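PDB 2DQ0: serine--tRNA ligase from Pyrococcus horikoshii, which catalyses the ATP-dependent attachment of serine to tRNA(Ser), and probably to tRNA(Sec), working as a homodimer. Local coordinates for residues 34-39 against 96-101; 200-205 against 331-336; 307-312 against 317-322. One frame throughout, in Å; residues are numbered along the deposited sequence.

Contact 1 of 3, residues 34-39 against 96-101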
loop_
_atom_site.group_PDB
_atom_site.type_symbol
_atom_site.label_atom_id
_atom_site.label_comp_id
_atom_site.label_asym_id
_atom_site.label_seq_id
_atom_site.Cartn_x
_atom_site.Cartn_y
_atom_site.Cartn_z
ATOM N N LEU A 34 -5.894 -40.247 -8.044
ATOM C CA LEU A 34 -6.731 -41.428 -7.875
ATOM C C LEU A 34 -5.968 -42.621 -7.306
ATOM O O LEU A 34 -6.435 -43.260 -6.356
ATOM C CB LEU A 34 -7.383 -41.817 -9.200
ATOM C CG LEU A 34 -8.596 -40.961 -9.563
ATOM C CD1 LEU A 34 -9.191 -41.456 -10.872
ATOM C CD2 LEU A 34 -9.624 -41.020 -8.453
ATOM N N LYS A 35 -4.802 -42.919 -7.878
ATOM C CA LYS A 35 -4.013 -44.041 -7.393
ATOM C C LYS A 35 -3.490 -43.739 -5.994
ATOM O O LYS A 35 -3.239 -44.651 -5.197
ATOM C CB LYS A 35 -2.857 -44.376 -8.365
ATOM C CG LYS A 35 -1.484 -43.856 -7.985
ATOM C CD LYS A 35 -0.447 -44.977 -7.911
ATOM C CE LYS A 35 -0.245 -45.635 -9.268
ATOM N NZ LYS A 35 0.665 -46.817 -9.215
ATOM N N LEU A 36 -3.334 -42.456 -5.688
ATOM C CA LEU A 36 -2.848 -42.069 -4.376
ATOM C C LEU A 36 -3.986 -42.233 -3.387
ATOM O O LEU A 36 -3.797 -42.757 -2.295
ATOM C CB LEU A 36 -2.370 -40.612 -4.368
ATOM C CG LEU A 36 -1.006 -40.235 -4.939
ATOM C CD1 LEU A 36 -0.772 -38.751 -4.660
ATOM C CD2 LEU A 36 0.099 -41.073 -4.308
ATOM N N ASP A 37 -5.167 -41.772 -3.784
ATOM C CA ASP A 37 -6.350 -41.854 -2.941
ATOM C C ASP A 37 -6.613 -43.315 -2.637
ATOM O O ASP A 37 -6.934 -43.681 -1.512
ATOM C CB ASP A 37 -7.559 -41.248 -3.665
ATOM C CG ASP A 37 -8.774 -41.079 -2.755
ATOM O OD1 ASP A 37 -8.660 -40.378 -1.733
ATOM O OD2 ASP A 37 -9.846 -41.634 -3.069
ATOM N N THR A 38 -6.470 -44.152 -3.654
ATOM C CA THR A 38 -6.692 -45.568 -3.480
ATOM C C THR A 38 -5.695 -46.141 -2.488
ATOM O O THR A 38 -6.072 -46.862 -1.566
ATOM C CB THR A 38 -6.625 -46.284 -4.838
ATOM O OG1 THR A 38 -7.910 -46.176 -5.460
ATOM C CG2 THR A 38 -6.266 -47.759 -4.686
ATOM N N GLU A 39 -4.426 -45.814 -2.662
ATOM C CA GLU A 39 -3.413 -46.299 -1.742
ATOM C C GLU A 39 -3.752 -45.819 -0.313
ATOM O O GLU A 39 -3.644 -46.574 0.673
ATOM C CB GLU A 39 -2.051 -45.778 -2.193
ATOM C CG GLU A 39 -0.881 -46.255 -1.361
ATOM C CD GLU A 39 0.437 -46.064 -2.077
ATOM O OE1 GLU A 39 1.490 -46.323 -1.450
ATOM O OE2 GLU A 39 0.412 -45.664 -3.270
ATOM N N LYS A 96 -1.719 -38.043 2.000
ATOM C CA LYS A 96 -2.668 -36.931 1.971
ATOM C C LYS A 96 -1.943 -35.672 1.496
ATOM O O LYS A 96 -2.504 -34.824 0.804
ATOM C CB LYS A 96 -3.250 -36.671 3.364
ATOM C CG LYS A 96 -4.214 -37.733 3.862
ATOM C CD LYS A 96 -4.668 -37.452 5.300
ATOM C CE LYS A 96 -5.633 -38.522 5.815
ATOM N NZ LYS A 96 -5.949 -38.355 7.263
ATOM N N LYS A 97 -0.681 -35.564 1.874
ATOM C CA LYS A 97 0.119 -34.421 1.508
ATOM C C LYS A 97 0.268 -34.331 -0.017
ATOM O O LYS A 97 0.064 -33.270 -0.607
ATOM C CB LYS A 97 1.484 -34.544 2.201
ATOM C CG LYS A 97 2.273 -33.248 2.376
ATOM C CD LYS A 97 3.158 -33.338 3.617
ATOM C CE LYS A 97 2.307 -33.538 4.883
ATOM N NZ LYS A 97 3.097 -33.759 6.141
ATOM N N LYS A 98 0.617 -35.447 -0.654
ATOM C CA LYS A 98 0.799 -35.478 -2.104
ATOM C C LYS A 98 -0.534 -35.253 -2.809
ATOM O O LYS A 98 -0.593 -34.607 -3.858
ATOM C CB LYS A 98 1.400 -36.820 -2.544
ATOM C CG LYS A 98 2.753 -37.150 -1.909
ATOM C CD LYS A 98 3.229 -38.556 -2.293
ATOM C CE LYS A 98 4.315 -39.095 -1.346
ATOM N NZ LYS A 98 4.437 -40.596 -1.399
ATOM N N ILE A 99 -1.609 -35.776 -2.233
ATOM C CA ILE A 99 -2.910 -35.603 -2.846
ATOM C C ILE A 99 -3.324 -34.131 -2.847
ATOM O O ILE A 99 -3.717 -33.588 -3.889
ATOM C CB ILE A 99 -3.989 -36.433 -2.111
ATOM C CG1 ILE A 99 -3.740 -37.920 -2.337
ATOM C CG2 ILE A 99 -5.375 -36.060 -2.607
ATOM C CD1 ILE A 99 -4.482 -38.797 -1.371
ATOM N N ASP A 100 -3.239 -33.489 -1.680
ATOM C CA ASP A 100 -3.623 -32.089 -1.555
ATOM C C ASP A 100 -2.771 -31.177 -2.424
ATOM O O ASP A 100 -3.274 -30.199 -2.976
ATOM C CB ASP A 100 -3.555 -31.630 -0.101
ATOM C CG ASP A 100 -4.669 -32.206 0.742
ATOM O OD1 ASP A 100 -5.794 -32.362 0.216
ATOM O OD2 ASP A 100 -4.426 -32.487 1.937
ATOM N N TYR A 101 -1.485 -31.492 -2.543
ATOM C CA TYR A 101 -0.581 -30.705 -3.382
ATOM C C TYR A 101 -1.195 -30.509 -4.765
ATOM O O TYR A 101 -1.180 -29.411 -5.309
ATOM C CB TYR A 101 0.750 -31.414 -3.525
ATOM C CG TYR A 101 1.696 -30.724 -4.466
ATOM C CD1 TYR A 101 2.599 -29.781 -3.997
ATOM C CD2 TYR A 101 1.711 -31.047 -5.830
ATOM C CE1 TYR A 101 3.513 -29.170 -4.855
ATOM C CE2 TYR A 101 2.609 -30.451 -6.701
ATOM C CZ TYR A 101 3.514 -29.508 -6.205
ATOM O OH TYR A 101 4.415 -28.899 -7.052
#
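L36 and I99 interlock between two long helices running in nearly opposite directions, and L36 is the side chain to follow outward. Its CB already belongs to the contact: it rests on I99 CG1 at 3.6 Å, and I99 CD1 lies only slightly farther off. From there CG lies beside the backbone N and anti to the carbonyl carbon (chi1 -79°), which carries the branch across to the other helix. At the tip, CD1 reaches the first carbon of the K98 side chain, CB, at 3.6 Å, and also touches I99 CG1 at 3.9 Å. CD1 thus touches two consecutive residues; the L36 side chain as a whole crosses that of K98 nearly at a right angle and runs alongside I99, the two chains pointing opposite ways.

I99 returns the contact. Its CG1 is covered by L36, and its terminal CD1 comes to 3.9 Å from the backbone N of D37, so the methyl lies against main chain. The D37 carboxylate is paired with R8 of helix 4-9; what D37 gives I99 is mainly its backbone N and CA. K98 likewise offers aliphatic carbon to L36, while its amino group pairs with E94 one turn earlier.

No hydrogen bond spans the interface; apolar carbon holds it. The axes of the two segments approach to 9.5 Å at 152°, the packing of the antiparallel helical hairpin made by 28-65 and 72-103, the coiled-coil arm of the N-terminal extension that takes part in tRNA binding in seryl-tRNA synthetases.

Contact 2 of 3, residues 200-205 against 331-336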
loop_
_atom_site.group_PDB
_atom_site.type_symbol
_atom_site.label_atom_id
_atom_site.label_comp_id
_atom_site.label_asym_id
_atom_site.label_seq_id
_atom_site.Cartn_x
_atom_site.Cartn_y
_atom_site.Cartn_z
ATOM N N ILE A 200 -14.304 6.600 -6.276
ATOM C CA ILE A 200 -14.361 5.707 -5.132
ATOM C C ILE A 200 -15.684 5.960 -4.360
ATOM O O ILE A 200 -16.457 5.033 -4.136
ATOM C CB ILE A 200 -13.140 5.951 -4.195
ATOM C CG1 ILE A 200 -11.877 5.373 -4.825
ATOM C CG2 ILE A 200 -13.359 5.309 -2.800
ATOM C CD1 ILE A 200 -10.597 5.743 -4.047
ATOM N N ARG A 201 -15.933 7.206 -3.960
ATOM C CA ARG A 201 -17.151 7.559 -3.239
ATOM C C ARG A 201 -18.427 7.187 -3.991
ATOM O O ARG A 201 -19.355 6.632 -3.407
ATOM C CB ARG A 201 -17.191 9.057 -2.913
ATOM C CG ARG A 201 -16.521 9.439 -1.597
ATOM C CD ARG A 201 -16.919 8.514 -0.432
ATOM N NE ARG A 201 -18.336 8.539 -0.043
ATOM C CZ ARG A 201 -18.877 9.426 0.794
ATOM N NH1 ARG A 201 -20.168 9.351 1.086
ATOM N NH2 ARG A 201 -18.133 10.393 1.335
ATOM N N PHE A 202 -18.473 7.498 -5.280
ATOM C CA PHE A 202 -19.628 7.156 -6.102
ATOM C C PHE A 202 -19.877 5.639 -6.034
ATOM O O PHE A 202 -20.951 5.197 -5.630
ATOM C CB PHE A 202 -19.370 7.611 -7.536
ATOM C CG PHE A 202 -20.327 7.063 -8.537
ATOM C CD1 PHE A 202 -21.679 7.366 -8.468
ATOM C CD2 PHE A 202 -19.871 6.251 -9.572
ATOM C CE1 PHE A 202 -22.564 6.862 -9.424
ATOM C CE2 PHE A 202 -20.748 5.741 -10.536
ATOM C CZ PHE A 202 -22.092 6.045 -10.464
ATOM N N ALA A 203 -18.873 4.845 -6.402
ATOM C CA ALA A 203 -19.004 3.389 -6.365
ATOM C C ALA A 203 -19.453 2.959 -4.989
ATOM O O ALA A 203 -20.410 2.213 -4.829
ATOM C CB ALA A 203 -17.675 2.726 -6.691
ATOM N N LEU A 204 -18.723 3.441 -3.997
ATOM C CA LEU A 204 -18.995 3.141 -2.607
ATOM C C LEU A 204 -20.445 3.413 -2.224
ATOM O O LEU A 204 -21.099 2.562 -1.632
ATOM C CB LEU A 204 -18.069 3.974 -1.737
ATOM C CG LEU A 204 -17.461 3.283 -0.533
ATOM C CD1 LEU A 204 -17.143 1.817 -0.833
ATOM C CD2 LEU A 204 -16.200 4.036 -0.175
ATOM N N ASP A 205 -20.938 4.599 -2.572
ATOM C CA ASP A 205 -22.300 5.001 -2.249
ATOM C C ASP A 205 -23.360 4.081 -2.834
ATOM O O ASP A 205 -24.267 3.608 -2.140
ATOM C CB ASP A 205 -22.552 6.437 -2.731
ATOM C CG ASP A 205 -21.995 7.486 -1.775
ATOM O OD1 ASP A 205 -21.504 7.139 -0.670
ATOM O OD2 ASP A 205 -22.051 8.677 -2.126
ATOM N N PHE A 331 -21.105 2.193 -14.843
ATOM C CA PHE A 331 -20.589 2.713 -16.094
ATOM C C PHE A 331 -21.651 3.358 -16.960
ATOM O O PHE A 331 -21.350 4.259 -17.744
ATOM C CB PHE A 331 -19.802 1.631 -16.822
ATOM C CG PHE A 331 -18.461 1.373 -16.190
ATOM C CD1 PHE A 331 -17.317 2.056 -16.646
ATOM C CD2 PHE A 331 -18.356 0.521 -15.067
ATOM C CE1 PHE A 331 -16.085 1.904 -15.995
ATOM C CE2 PHE A 331 -17.140 0.358 -14.404
ATOM C CZ PHE A 331 -15.986 1.052 -14.867
ATOM N N GLN A 332 -22.900 2.927 -16.814
ATOM C CA GLN A 332 -23.965 3.581 -17.564
ATOM C C GLN A 332 -24.147 4.999 -16.995
ATOM O O GLN A 332 -24.247 5.967 -17.761
ATOM C CB GLN A 332 -25.263 2.788 -17.485
ATOM C CG GLN A 332 -25.175 1.467 -18.206
ATOM C CD GLN A 332 -26.414 0.623 -18.032
ATOM O OE1 GLN A 332 -26.450 -0.536 -18.444
ATOM N NE2 GLN A 332 -27.435 1.196 -17.427
ATOM N N GLU A 333 -24.152 5.147 -15.668
ATOM C CA GLU A 333 -24.291 6.490 -15.091
ATOM C C GLU A 333 -23.085 7.364 -15.488
ATOM O O GLU A 333 -23.206 8.579 -15.694
ATOM C CB GLU A 333 -24.431 6.419 -13.565
ATOM C CG GLU A 333 -25.666 5.616 -13.109
ATOM C CD GLU A 333 -26.209 6.033 -11.739
ATOM O OE1 GLU A 333 -25.993 5.300 -10.744
ATOM O OE2 GLU A 333 -26.855 7.102 -11.669
ATOM N N LEU A 334 -21.922 6.728 -15.595
ATOM C CA LEU A 334 -20.689 7.393 -15.981
ATOM C C LEU A 334 -20.715 7.669 -17.492
ATOM O O LEU A 334 -19.776 8.253 -18.048
ATOM C CB LEU A 334 -19.504 6.495 -15.621
ATOM C CG LEU A 334 -18.619 6.890 -14.442
ATOM C CD1 LEU A 334 -19.311 7.885 -13.588
ATOM C CD2 LEU A 334 -18.231 5.669 -13.651
ATOM N N GLU A 335 -21.800 7.236 -18.139
ATOM C CA GLU A 335 -22.005 7.422 -19.575
ATOM C C GLU A 335 -20.842 6.837 -20.382
ATOM O O GLU A 335 -20.275 7.499 -21.265
ATOM C CB GLU A 335 -22.159 8.915 -19.903
ATOM C CG GLU A 335 -23.250 9.655 -19.128
ATOM C CD GLU A 335 -23.235 11.165 -19.381
ATOM O OE1 GLU A 335 -23.608 11.948 -18.468
ATOM O OE2 GLU A 335 -22.852 11.574 -20.502
ATOM N N ILE A 336 -20.488 5.592 -20.077
ATOM C CA ILE A 336 -19.395 4.937 -20.785
ATOM C C ILE A 336 -19.898 3.746 -21.591
ATOM O O ILE A 336 -20.293 2.719 -21.028
ATOM C CB ILE A 336 -18.281 4.450 -19.817
ATOM C CG1 ILE A 336 -17.728 5.634 -19.009
ATOM C CG2 ILE A 336 -17.137 3.820 -20.624
ATOM C CD1 ILE A 336 -16.996 6.701 -19.854
#
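A chi1 of 167° turns the F202 ring away from its backbone N and sends it from helix 190-209 to the end of helix 316-333. There E333 CB meets the ring directly, 3.9 Å from its far atom, CZ, while a chi1 of -60°, with the chain extended beyond CG, carries the E333 carboxylate alongside. OE1 approaches CZ and CE1, the ring and carboxylate planes being 65° apart. L334 completes the seat: both of its methyls, CD1 and CD2, stand 4.0 Å from F202 CE2. E333 OE2 also forms a salt bridge to R206, on helix 190-209 like F202.

Helix 190-209, followed by strand 213-216, fits motif 1 of class II synthetases, the dimer-forming element; accordingly I200, R201 and L204 pack on L197 of the second subunit. Cut back to an alanine here, F202 would probably leave the L334 methyls and E333 CB without their aromatic partner and open a gap between helix 190-209 and the C-terminal end of helix 316-333. Just beyond L334, E335 has positive phi and, with I336 N bonded to F331 O and E335 N to Q332 O, closes the helix in a Schellman motif. The carbonyl of L334 accepts a hydrogen bond from H421.

Contact 3 of 3, residues 307-312 against 317-322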
loop_
_atom_site.group_PDB
_atom_site.type_symbol
_atom_site.label_atom_id
_atom_site.label_comp_id
_atom_site.label_asym_id
_atom_site.label_seq_id
_atom_site.Cartn_x
_atom_site.Cartn_y
_atom_site.Cartn_z
ATOM N N GLN A 307 -16.613 -5.450 -4.969
ATOM C CA GLN A 307 -17.809 -6.147 -4.481
ATOM C C GLN A 307 -17.392 -7.568 -4.119
ATOM O O GLN A 307 -16.727 -8.239 -4.912
ATOM C CB GLN A 307 -18.880 -6.293 -5.572
ATOM C CG GLN A 307 -19.528 -5.036 -6.124
ATOM C CD GLN A 307 -20.459 -5.381 -7.272
ATOM O OE1 GLN A 307 -20.149 -5.150 -8.453
ATOM N NE2 GLN A 307 -21.594 -5.970 -6.936
ATOM N N PHE A 308 -17.779 -8.041 -2.939
ATOM C CA PHE A 308 -17.463 -9.419 -2.572
ATOM C C PHE A 308 -18.690 -10.012 -1.906
ATOM O O PHE A 308 -19.337 -9.359 -1.074
ATOM C CB PHE A 308 -16.266 -9.480 -1.648
ATOM C CG PHE A 308 -15.726 -10.873 -1.438
ATOM C CD1 PHE A 308 -16.366 -11.770 -0.567
ATOM C CD2 PHE A 308 -14.539 -11.271 -2.066
ATOM C CE1 PHE A 308 -15.822 -13.033 -0.324
ATOM C CE2 PHE A 308 -13.987 -12.528 -1.833
ATOM C CZ PHE A 308 -14.626 -13.418 -0.957
ATOM N N VAL A 309 -18.988 -11.258 -2.280
ATOM C CA VAL A 309 -20.167 -11.985 -1.822
ATOM C C VAL A 309 -19.968 -13.410 -1.313
ATOM O O VAL A 309 -19.254 -14.228 -1.913
ATOM C CB VAL A 309 -21.208 -12.059 -2.964
ATOM C CG1 VAL A 309 -22.383 -12.930 -2.563
ATOM C CG2 VAL A 309 -21.686 -10.667 -3.313
ATOM N N TYR A 310 -20.626 -13.694 -0.190
ATOM C CA TYR A 310 -20.623 -15.020 0.415
ATOM C C TYR A 310 -22.077 -15.412 0.298
ATOM O O TYR A 310 -22.933 -14.728 0.850
ATOM C CB TYR A 310 -20.291 -14.978 1.901
ATOM C CG TYR A 310 -18.868 -14.664 2.274
ATOM C CD1 TYR A 310 -18.388 -13.352 2.255
ATOM C CD2 TYR A 310 -18.015 -15.670 2.723
ATOM C CE1 TYR A 310 -17.094 -13.054 2.688
ATOM C CE2 TYR A 310 -16.715 -15.379 3.157
ATOM C CZ TYR A 310 -16.265 -14.069 3.138
ATOM O OH TYR A 310 -14.990 -13.779 3.581
ATOM N N SER A 311 -22.373 -16.487 -0.424
ATOM C CA SER A 311 -23.762 -16.920 -0.553
ATOM C C SER A 311 -23.928 -18.434 -0.396
ATOM O O SER A 311 -22.953 -19.187 -0.238
ATOM C CB SER A 311 -24.342 -16.500 -1.913
ATOM O OG SER A 311 -23.969 -17.413 -2.934
ATOM N N ARG A 312 -25.182 -18.870 -0.420
ATOM C CA ARG A 312 -25.480 -20.288 -0.342
ATOM C C ARG A 312 -25.177 -20.783 -1.747
ATOM O O ARG A 312 -25.430 -20.084 -2.724
ATOM C CB ARG A 312 -26.965 -20.510 -0.061
ATOM C CG ARG A 312 -27.480 -19.770 1.142
ATOM C CD ARG A 312 -29.003 -19.764 1.211
ATOM N NE ARG A 312 -29.414 -19.646 2.603
ATOM C CZ ARG A 312 -29.311 -20.635 3.488
ATOM N NH1 ARG A 312 -28.831 -21.821 3.117
ATOM N NH2 ARG A 312 -29.633 -20.419 4.758
ATOM N N TRP A 317 -25.116 -18.322 -8.438
ATOM C CA TRP A 317 -25.284 -17.949 -9.829
ATOM C C TRP A 317 -26.201 -16.741 -9.954
ATOM O O TRP A 317 -26.028 -15.903 -10.843
ATOM C CB TRP A 317 -25.806 -19.133 -10.647
ATOM C CG TRP A 317 -24.783 -20.195 -10.732
ATOM C CD1 TRP A 317 -24.788 -21.392 -10.083
ATOM C CD2 TRP A 317 -23.496 -20.085 -11.355
ATOM N NE1 TRP A 317 -23.579 -22.032 -10.243
ATOM C CE2 TRP A 317 -22.767 -21.252 -11.020
ATOM C CE3 TRP A 317 -22.884 -19.109 -12.154
ATOM C CZ2 TRP A 317 -21.461 -21.470 -11.456
ATOM C CZ3 TRP A 317 -21.575 -19.329 -12.590
ATOM C CH2 TRP A 317 -20.882 -20.501 -12.237
ATOM N N GLU A 318 -27.166 -16.624 -9.057
ATOM C CA GLU A 318 -28.044 -15.476 -9.134
ATOM C C GLU A 318 -27.255 -14.229 -8.708
ATOM O O GLU A 318 -27.432 -13.141 -9.271
ATOM C CB GLU A 318 -29.239 -15.676 -8.223
ATOM C CG GLU A 318 -30.385 -14.737 -8.520
ATOM C CD GLU A 318 -31.470 -14.831 -7.481
ATOM O OE1 GLU A 318 -31.676 -15.949 -6.949
ATOM O OE2 GLU A 318 -32.115 -13.793 -7.208
ATOM N N TRP A 319 -26.387 -14.392 -7.710
ATOM C CA TRP A 319 -25.570 -13.283 -7.236
ATOM C C TRP A 319 -24.600 -12.828 -8.313
ATOM O O TRP A 319 -24.429 -11.620 -8.551
ATOM C CB TRP A 319 -24.807 -13.682 -5.972
ATOM C CG TRP A 319 -25.586 -13.296 -4.769
ATOM C CD1 TRP A 319 -26.199 -14.135 -3.872
ATOM C CD2 TRP A 319 -26.020 -11.975 -4.442
ATOM N NE1 TRP A 319 -27.001 -13.416 -3.025
ATOM C CE2 TRP A 319 -26.915 -12.087 -3.349
ATOM C CE3 TRP A 319 -25.745 -10.701 -4.974
ATOM C CZ2 TRP A 319 -27.543 -10.977 -2.774
ATOM C CZ3 TRP A 319 -26.369 -9.590 -4.402
ATOM C CH2 TRP A 319 -27.261 -9.737 -3.311
ATOM N N HIS A 320 -23.972 -13.807 -8.957
ATOM C CA HIS A 320 -23.025 -13.547 -10.025
ATOM C C HIS A 320 -23.694 -12.588 -10.984
ATOM O O HIS A 320 -23.156 -11.548 -11.369
ATOM C CB HIS A 320 -22.702 -14.844 -10.774
ATOM C CG HIS A 320 -21.630 -14.695 -11.808
ATOM N ND1 HIS A 320 -21.403 -15.637 -12.787
ATOM C CD2 HIS A 320 -20.694 -13.732 -11.991
ATOM C CE1 HIS A 320 -20.373 -15.262 -13.526
ATOM N NE2 HIS A 320 -19.925 -14.108 -13.064
ATOM N N GLU A 321 -24.901 -12.951 -11.359
ATOM C CA GLU A 321 -25.646 -12.156 -12.288
ATOM C C GLU A 321 -25.956 -10.757 -11.758
ATOM O O GLU A 321 -26.063 -9.812 -12.535
ATOM C CB GLU A 321 -26.914 -12.913 -12.648
ATOM C CG GLU A 321 -27.265 -12.806 -14.097
ATOM C CD GLU A 321 -26.156 -13.274 -15.009
ATOM O OE1 GLU A 321 -25.767 -14.462 -14.923
ATOM O OE2 GLU A 321 -25.682 -12.441 -15.818
ATOM N N LYS A 322 -26.094 -10.605 -10.442
ATOM C CA LYS A 322 -26.400 -9.283 -9.898
ATOM C C LYS A 322 -25.178 -8.366 -9.803
ATOM O O LYS A 322 -25.274 -7.164 -10.108
ATOM C CB LYS A 322 -27.021 -9.376 -8.510
ATOM C CG LYS A 322 -28.368 -10.052 -8.416
ATOM C CD LYS A 322 -28.813 -10.027 -6.954
ATOM C CE LYS A 322 -29.989 -10.940 -6.688
ATOM N NZ LYS A 322 -30.207 -11.147 -5.223
#
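The hydroxyl of S311 donates to the carbonyl O of R312, OG to O at 3.1 Å, from above the carbonyl plane and 52° out of it. The bond turns the hydroxyl to the next residue's carbonyl, with chi1 at 82° placing OG between the backbone N and the carbonyl carbon, and it is CB of the same serine that meets W319, 3.6 Å from CD1 of the indole.

V309, two residues earlier on the same side of the strand, comes over a face of that indole. Its CG1 makes a CH-pi contact, 4.2 Å from the centroid of the five-membered ring and 22° off the normal, and the two side chains cross nearly at a right angle. Strand 301-311 pairs antiparallel with 273-282, consistent with the strand pair of class II motif 2, and also with 398-406; helix 316-333 follows after a short turn and lies against this sheet, so W319 is the wedge between helix and strand. L274 and P272 also touch the indole.

Across the opposite face of the W319 ring stands K322, its NZ 3.6 Å above the plane and offset toward the rim. That lysine forms a long salt bridge with E318 one turn before it, NZ to OE2 at 3.8 Å. Y310 leaves the strand on the side away from the helix, and its OH hydrogen-bonds to the L257 carbonyl.

Along the chain contact 1 comes first and closes before the others open; contact 3 is nested inside the long loop that contact 2 closes. Contacts 2 and 3 share helix 316-333, one near its C-terminal end and the other near its start, with centres about 20 Å apart and nearest atoms about 7 Å. Between them they fasten this helix to the probable motif 1 helix 190-209 and to strand 301-311 of the catalytic sheet. Contact 1 stands apart, its centre about 48 Å from that of contact 2 and 32 Å from that of contact 3, in the helical arm. The separation mirrors the division of labour between tRNA-binding extension and catalytic core.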